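Side-chain contacts in aminoglycoside 3'-phosphotransferase AphA1-IAB (Acinetobacter baumannii, PDB 4GKH), which transfers a phosphate group to the 3'-hydroxyl of kanamycin and related aminoglycosides, so conferring resistance to these antibiotics: residues D199-L202 with D203-I206; P103-T106 with A107-L111; D225-Q228 with D229-I232. One frame throughout, in Å; residues are numbered along the deposited sequence.

Contact 1 (199-206) holds most of the catalytic loop and the start of strand 205-208, and touches both other contacts. Toward contact 2 (103-111) the link is backbone: Leu205 O lies 2.9 Å from Ala107 N and Leu202 O 3.1 Å from Phe108 N, both probable hydrogen bonds. Toward contact 3 (225-232) it is packing, with Phe200 CB 3.8 Å from Asp229 OD1. Contacts 2 and 3 do not touch; their centres are about 21 Å apart. Kanamycin meets contact 1 at Asp199, the probable proton acceptor, whose side chain lies about 4 Å from that of Ile232 of contact 3. The inhibitor 1-NA-PP1 lies against Ile206 of contact 1 and Thr106 and Gln109 of contact 2.

Contact 1. Residues D199-L202 with D203-I206. With KAN (kanamycin a), chain M.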
loop_
_atom_site.group_PDB
_atom_site.type_symbol
_atom_site.label_atom_id
_atom_site.label_comp_id
_atom_site.label_asym_id
_atom_site.label_seq_id
_atom_site.Cartn_x
_atom_site.Cartn_y
_atom_site.Cartn_z
ATOM N N ASP A 199 2.769 0.090 1.074
ATOM C CA ASP A 199 1.849 1.231 1.036
ATOM C C ASP A 199 0.749 1.029 2.084
ATOM O O ASP A 199 -0.426 0.936 1.758
ATOM C CB ASP A 199 1.281 1.416 -0.391
ATOM C CG ASP A 199 0.604 2.761 -0.594
ATOM O OD1 ASP A 199 0.627 3.604 0.329
ATOM O OD2 ASP A 199 0.059 2.980 -1.697
ATOM N N PHE A 200 1.166 0.936 3.350
ATOM C CA PHE A 200 0.272 0.595 4.456
ATOM C C PHE A 200 -0.485 1.855 4.889
ATOM O O PHE A 200 -0.275 2.390 5.982
ATOM C CB PHE A 200 1.066 -0.033 5.620
ATOM C CG PHE A 200 0.245 -0.953 6.518
ATOM C CD1 PHE A 200 0.053 -2.288 6.183
ATOM C CD2 PHE A 200 -0.317 -0.479 7.700
ATOM C CE1 PHE A 200 -0.699 -3.136 7.000
ATOM C CE2 PHE A 200 -1.072 -1.337 8.542
ATOM C CZ PHE A 200 -1.263 -2.661 8.183
ATOM N N SER A 201 -1.372 2.321 4.015
ATOM C CA SER A 201 -2.133 3.524 4.275
ATOM C C SER A 201 -3.553 3.171 4.697
ATOM O O SER A 201 -3.974 2.032 4.567
ATOM C CB SER A 201 -2.198 4.392 3.025
ATOM O OG SER A 201 -3.124 3.819 2.114
ATOM N N LEU A 202 -4.300 4.171 5.155
ATOM C CA LEU A 202 -5.695 3.946 5.523
ATOM C C LEU A 202 -6.590 3.579 4.334
ATOM O O LEU A 202 -7.697 3.090 4.525
ATOM C CB LEU A 202 -6.264 5.173 6.227
ATOM C CG LEU A 202 -5.704 5.509 7.609
ATOM C CD1 LEU A 202 -6.241 6.892 8.016
ATOM C CD2 LEU A 202 -6.111 4.456 8.635
ATOM N N ASP A 203 -6.125 3.809 3.108
ATOM C CA ASP A 203 -6.931 3.454 1.943
ATOM C C ASP A 203 -6.753 1.980 1.563
ATOM O O ASP A 203 -7.524 1.449 0.765
ATOM C CB ASP A 203 -6.554 4.306 0.729
ATOM C CG ASP A 203 -6.693 5.780 0.991
ATOM O OD1 ASP A 203 -7.650 6.174 1.693
ATOM O OD2 ASP A 203 -5.835 6.542 0.495
ATOM N N ASN A 204 -5.745 1.321 2.122
ATOM C CA ASN A 204 -5.398 -0.034 1.647
ATOM C C ASN A 204 -5.680 -1.159 2.630
ATOM O O ASN A 204 -5.252 -2.298 2.419
ATOM C CB ASN A 204 -3.935 -0.089 1.228
ATOM C CG ASN A 204 -3.692 0.624 -0.076
ATOM O OD1 ASN A 204 -4.604 0.748 -0.898
ATOM N ND2 ASN A 204 -2.461 1.088 -0.285
ATOM N N LEU A 205 -6.388 -0.826 3.706
ATOM C CA LEU A 205 -6.779 -1.797 4.723
ATOM C C LEU A 205 -8.291 -1.800 4.755
ATOM O O LEU A 205 -8.911 -0.733 4.843
ATOM C CB LEU A 205 -6.234 -1.393 6.088
ATOM C CG LEU A 205 -4.792 -1.724 6.485
ATOM C CD1 LEU A 205 -4.516 -3.221 6.337
ATOM C CD2 LEU A 205 -3.794 -0.899 5.707
ATOM N N ILE A 206 -8.900 -2.986 4.695
ATOM C CA ILE A 206 -10.351 -3.057 4.519
ATOM C C ILE A 206 -11.079 -3.592 5.749
ATOM O O ILE A 206 -10.751 -4.662 6.246
ATOM C CB ILE A 206 -10.722 -3.928 3.294
ATOM C CG1 ILE A 206 -9.944 -3.453 2.068
ATOM C CG2 ILE A 206 -12.224 -3.877 3.027
ATOM C CD1 ILE A 206 -10.270 -2.028 1.667
HETATM C C1 KAN M . -0.595 8.657 -2.569
HETATM C C2 KAN M . -1.246 7.302 -2.409
HETATM C C3 KAN M . -0.392 6.174 -2.954
HETATM C C4 KAN M . -0.137 6.445 -4.437
HETATM C C5 KAN M . 0.585 7.772 -4.562
HETATM C C6 KAN M . 0.772 7.977 -6.065
HETATM C C7 KAN M . 2.394 11.750 0.505
HETATM C C8 KAN M . 0.907 11.827 0.273
HETATM C C9 KAN M . 0.418 10.419 -0.135
HETATM C C10 KAN M . 1.085 9.957 -1.449
HETATM C C11 KAN M . 2.604 9.869 -1.160
HETATM C C12 KAN M . 3.111 11.250 -0.760
HETATM C C13 KAN M . -0.951 12.957 1.423
HETATM C C14 KAN M . -0.896 13.982 2.558
HETATM C C15 KAN M . -0.826 13.379 3.942
HETATM C C16 KAN M . -2.043 12.503 4.143
HETATM C C17 KAN M . -1.996 11.428 3.064
HETATM C C18 KAN M . -3.072 10.334 3.247
HETATM N N1 KAN M . 1.475 9.242 -6.305
HETATM N N2 KAN M . 3.294 9.436 -2.387
HETATM N N3 KAN M . 2.813 13.127 0.855
HETATM N N4 KAN M . -0.840 14.442 4.955
HETATM O O5 KAN M . -0.250 8.813 -3.992
HETATM O O6 KAN M . -1.506 7.082 -1.011
HETATM O O7 KAN M . -1.117 4.949 -2.782
HETATM O O8 KAN M . 0.701 5.423 -4.993
HETATM O O9 KAN M . 0.626 8.641 -1.822
HETATM O O10 KAN M . -1.031 10.364 -0.181
HETATM O O11 KAN M . 0.323 12.319 1.505
HETATM O O12 KAN M . -2.028 12.039 1.736
HETATM O O13 KAN M . 0.216 14.835 2.263
HETATM O O14 KAN M . -1.949 11.899 5.427
HETATM O O15 KAN M . -2.835 9.264 2.290
HETATM O O HOH W 1 -2.993 5.015 -0.193
#
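Asp199 and Asn204 meet through the asparagine amide. Asn204 ND2 donates to Asp199 O at 2.9 Å. The bond is nearly straight (174°) and lies in both the amide plane and the carbonyl plane. The Asp199 carboxylate stands almost perpendicular to that amide. Its OD2 accepts a short 2.5 Å hydrogen bond from kanamycin O7, consistent with its likely role as proton acceptor. Gln36 adds a weak hydrogen bond to OD2. Ser201 OG lies 2.6 Å from a water that also bonds kanamycin O6 and O7 and donates to Asp203 OD2. This is the catalytic loop of the protein kinase-like fold, which carries the aspartate and, five residues on, the asparagine. A type I turn from Ser201 to Asn204 shapes it. Asn204 N closes the turn on Ser201 O at 3.1 Å. Ser201 OG stands between its own backbone N and carbonyl carbon (chi1 76°), where it accepts from Asp203 N at 3.2 Å. Leu205 CD2 sits over the centre of one face of the Phe200 ring, a CH-pi contact 3.8 Å from the centroid. Leu205 CD1 packs at Phe200 CZ. Phe128 of helix 118-133 touches both side chains, and Leu233 of helix 227-237 packs on Phe200.

Contact 2. Residues P103-T106 with A107-L111; sequences PGKT and AFQVL
Thr106 ends the short strand 105-106 and is the N-cap of helix 107-113, where Val110 N donates to Thr106 O at 3.0 Å in the first turn. Thr106 and Gln109 form a capping box. Thr106 OG1 accepts from Gln109 N at 3.1 Å, with an N-H...O angle of 165°. In return, Gln109 OE1 accepts from Thr106 N at 3.0 Å, and this bond is also nearly straight. The donor is tilted 26° from the plane of the glutamine carbonyl. The threonine torsion (chi1 67°) sets OG1 between its own N and carbonyl carbon and turns it toward the N-terminal end of helix 107-113. Gln109 CG lies beside its own backbone N and the chain runs on extended. This carries OE1 back to Thr106 N and leaves CG 3.1 Å from Thr106 OG1. Lys105 and Gln109 cross at about a right angle, with Lys105 CB 3.7 Å from Gln109 OE1. Beyond CB, the lysine runs out extended to a salt bridge with Glu113. Gly104, Thr106 and Gln109 all touch 1-NA-PP1, so the cap forms part of the inhibitor pocket. The two reciprocal bonds satisfy a backbone N-H on each side of the strand-helix junction. They also fix the rotation of both side chains beside the pocket, and the helix dipole probably polarises Thr106 OG1.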
loop_
_atom_site.group_PDB
_atom_site.type_symbol
_atom_site.label_atom_id
_atom_site.label_comp_id
_atom_site.label_asym_id
_atom_site.label_seq_id
_atom_site.Cartn_x
_atom_site.Cartn_y
_atom_site.Cartn_z
ATOM N N PRO A 103 -15.128 -7.451 0.544
ATOM C CA PRO A 103 -16.283 -6.629 0.923
ATOM C C PRO A 103 -15.919 -5.677 2.057
ATOM O O PRO A 103 -15.018 -5.993 2.835
ATOM C CB PRO A 103 -17.304 -7.662 1.421
ATOM C CG PRO A 103 -16.875 -8.941 0.804
ATOM C CD PRO A 103 -15.375 -8.884 0.769
ATOM N N GLY A 104 -16.601 -4.539 2.135
ATOM C CA GLY A 104 -16.374 -3.579 3.203
ATOM C C GLY A 104 -15.910 -2.208 2.727
ATOM O O GLY A 104 -16.044 -1.853 1.553
ATOM N N LYS A 105 -15.353 -1.438 3.654
ATOM C CA LYS A 105 -14.920 -0.069 3.384
ATOM C C LYS A 105 -13.482 0.098 3.846
ATOM O O LYS A 105 -13.001 -0.706 4.637
ATOM C CB LYS A 105 -15.828 0.907 4.144
ATOM C CG LYS A 105 -17.222 1.029 3.555
ATOM C CD LYS A 105 -18.081 1.967 4.383
ATOM C CE LYS A 105 -19.488 2.085 3.826
ATOM N NZ LYS A 105 -20.310 3.023 4.641
ATOM N N THR A 106 -12.785 1.123 3.353
ATOM C CA THR A 106 -11.406 1.357 3.788
ATOM C C THR A 106 -11.347 1.821 5.242
ATOM O O THR A 106 -12.338 2.318 5.782
ATOM C CB THR A 106 -10.681 2.393 2.909
ATOM O OG1 THR A 106 -11.285 3.682 3.091
ATOM C CG2 THR A 106 -10.780 1.982 1.437
ATOM N N ALA A 107 -10.180 1.666 5.867
ATOM C CA ALA A 107 -9.996 2.157 7.230
ATOM C C ALA A 107 -10.303 3.650 7.284
ATOM O O ALA A 107 -10.893 4.145 8.251
ATOM C CB ALA A 107 -8.576 1.872 7.724
ATOM N N PHE A 108 -9.931 4.368 6.234
ATOM C CA PHE A 108 -10.225 5.803 6.189
ATOM C C PHE A 108 -11.731 6.061 6.261
ATOM O O PHE A 108 -12.213 6.874 7.073
ATOM C CB PHE A 108 -9.639 6.416 4.927
ATOM C CG PHE A 108 -9.910 7.895 4.782
ATOM C CD1 PHE A 108 -9.066 8.827 5.364
ATOM C CD2 PHE A 108 -10.991 8.347 4.036
ATOM C CE1 PHE A 108 -9.305 10.192 5.213
ATOM C CE2 PHE A 108 -11.229 9.701 3.882
ATOM C CZ PHE A 108 -10.387 10.619 4.469
ATOM N N GLN A 109 -12.480 5.350 5.424
ATOM C CA GLN A 109 -13.932 5.480 5.398
ATOM C C GLN A 109 -14.575 5.162 6.746
ATOM O O GLN A 109 -15.446 5.895 7.205
ATOM C CB GLN A 109 -14.540 4.581 4.319
ATOM C CG GLN A 109 -14.152 4.965 2.883
ATOM C CD GLN A 109 -14.787 4.044 1.835
ATOM O OE1 GLN A 109 -14.273 2.960 1.545
ATOM N NE2 GLN A 109 -15.910 4.473 1.273
ATOM N N VAL A 110 -14.164 4.061 7.374
ATOM C CA VAL A 110 -14.763 3.631 8.631
ATOM C C VAL A 110 -14.405 4.594 9.764
ATOM O O VAL A 110 -15.199 4.842 10.683
ATOM C CB VAL A 110 -14.309 2.198 8.979
ATOM C CG1 VAL A 110 -14.784 1.815 10.342
ATOM C CG2 VAL A 110 -14.825 1.211 7.936
ATOM N N LEU A 111 -13.187 5.131 9.699
ATOM C CA LEU A 111 -12.790 6.126 10.695
ATOM C C LEU A 111 -13.691 7.372 10.596
ATOM O O LEU A 111 -14.200 7.871 11.614
ATOM C CB LEU A 111 -11.311 6.489 10.528
ATOM C CG LEU A 111 -10.620 7.335 11.603
ATOM C CD1 LEU A 111 -10.764 6.687 12.962
ATOM C CD2 LEU A 111 -9.154 7.516 11.271
#

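Contact 3. Residues D225-Q228 with D229-I232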
loop_
_atom_site.group_PDB
_atom_site.type_symbol
_atom_site.label_atom_id
_atom_site.label_comp_id
_atom_site.label_asym_id
_atom_site.label_seq_id
_atom_site.Cartn_x
_atom_site.Cartn_y
_atom_site.Cartn_z
ATOM N N ASP A 225 12.735 -2.122 5.900
ATOM C CA ASP A 225 12.727 -1.765 7.327
ATOM C C ASP A 225 11.270 -1.674 7.799
ATOM O O ASP A 225 10.410 -1.246 7.035
ATOM C CB ASP A 225 13.453 -0.429 7.553
ATOM C CG ASP A 225 13.588 -0.087 9.021
ATOM O OD1 ASP A 225 12.645 0.518 9.578
ATOM O OD2 ASP A 225 14.628 -0.434 9.619
ATOM N N ARG A 226 10.987 -2.051 9.051
ATOM C CA ARG A 226 9.595 -2.007 9.535
ATOM C C ARG A 226 8.984 -0.595 9.480
ATOM O O ARG A 226 7.771 -0.441 9.371
ATOM C CB ARG A 226 9.458 -2.626 10.939
ATOM C CG ARG A 226 10.187 -1.899 12.053
ATOM C CD ARG A 226 10.023 -2.612 13.415
ATOM N NE ARG A 226 10.905 -3.766 13.569
ATOM C CZ ARG A 226 10.496 -5.024 13.740
ATOM N NH1 ARG A 226 9.207 -5.320 13.789
ATOM N NH2 ARG A 226 11.385 -5.999 13.866
ATOM N N TYR A 227 9.820 0.440 9.524
ATOM C CA TYR A 227 9.304 1.814 9.450
ATOM C C TYR A 227 8.742 2.205 8.070
ATOM O O TYR A 227 8.094 3.243 7.928
ATOM C CB TYR A 227 10.355 2.826 9.930
ATOM C CG TYR A 227 10.421 2.955 11.439
ATOM C CD1 TYR A 227 10.981 1.947 12.221
ATOM C CD2 TYR A 227 9.933 4.093 12.081
ATOM C CE1 TYR A 227 11.036 2.054 13.607
ATOM C CE2 TYR A 227 9.988 4.212 13.463
ATOM C CZ TYR A 227 10.546 3.193 14.220
ATOM O OH TYR A 227 10.607 3.323 15.594
ATOM N N GLN A 228 8.978 1.384 7.050
ATOM C CA GLN A 228 8.320 1.621 5.765
ATOM C C GLN A 228 6.805 1.610 5.929
ATOM O O GLN A 228 6.098 2.413 5.326
ATOM C CB GLN A 228 8.711 0.557 4.728
ATOM C CG GLN A 228 7.845 0.614 3.448
ATOM C CD GLN A 228 7.986 1.940 2.705
ATOM O OE1 GLN A 228 8.993 2.635 2.844
ATOM N NE2 GLN A 228 6.969 2.299 1.911
ATOM N N ASP A 229 6.305 0.696 6.750
ATOM C CA ASP A 229 4.861 0.582 6.953
ATOM C C ASP A 229 4.398 1.501 8.070
ATOM O O ASP A 229 3.351 2.141 7.964
ATOM C CB ASP A 229 4.464 -0.879 7.251
ATOM C CG ASP A 229 4.617 -1.797 6.009
ATOM O OD1 ASP A 229 4.565 -1.277 4.861
ATOM O OD2 ASP A 229 4.784 -3.028 6.198
ATOM N N LEU A 230 5.180 1.557 9.140
ATOM C CA LEU A 230 4.826 2.394 10.270
ATOM C C LEU A 230 4.727 3.860 9.845
ATOM O O LEU A 230 3.815 4.560 10.278
ATOM C CB LEU A 230 5.838 2.235 11.398
ATOM C CG LEU A 230 5.824 0.918 12.173
ATOM C CD1 LEU A 230 7.138 0.775 12.926
ATOM C CD2 LEU A 230 4.624 0.869 13.136
ATOM N N ALA A 231 5.639 4.316 8.984
ATOM C CA ALA A 231 5.690 5.744 8.634
ATOM C C ALA A 231 4.455 6.177 7.868
ATOM O O ALA A 231 3.859 7.229 8.139
ATOM C CB ALA A 231 6.951 6.069 7.815
ATOM N N ILE A 232 4.073 5.366 6.892
ATOM C CA ILE A 232 2.967 5.725 6.029
ATOM C C ILE A 232 1.650 5.741 6.790
ATOM O O ILE A 232 0.836 6.640 6.601
ATOM C CB ILE A 232 2.918 4.807 4.790
ATOM C CG1 ILE A 232 4.158 5.081 3.925
ATOM C CG2 ILE A 232 1.629 5.016 4.002
ATOM C CD1 ILE A 232 4.155 4.370 2.560
#
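Tyr227 offers one ring face to Leu230, whose CD1 lies over the ring centre. This is a CH-pi contact of 4.1 Å from Leu230 CD1 to the centroid of the Tyr227 ring, 9° off the ring normal. At the ring's far end, Tyr227 OH accepts a hydrogen bond from Asp258 N. The same Leu230 CD1 also meets Arg226 CG at 4.1 Å, the two side chains lying alongside each other and pointing the same way. Arg226 then bends at chi3 (79°), and its guanidinium forms a salt bridge with Asp192. Gln228 NE2 lies 3.6 Å from Ile232 CD1, one turn on. The Gln228 amide and the Asp229 carboxylate are turned 70° apart and serve separate partners: NE2 donates to Gly198 O, while Asp229 OD1 accepts from Gly198 N and OD2 is hydrogen-bonded to His133 NE2 and His197 N. These bonds tie the helix to His197 and Gly198, just before Asp199, and probably help to position the catalytic loop. Just before the helix, Asp225 OD1 caps Tyr227 N at 2.8 Å, met on the anti side, tilted out of the carboxylate plane. Arg226 O takes two donors, Asp229 N at 3.2 Å and Leu230 N at 3.3 Å. This N-terminal part of helix 227-237 follows strand 224-225 and packs between helix 259-269, on Tyr227, Gln228 and Ile232, and helix 118-133, on Arg226, Asp229 and Leu230.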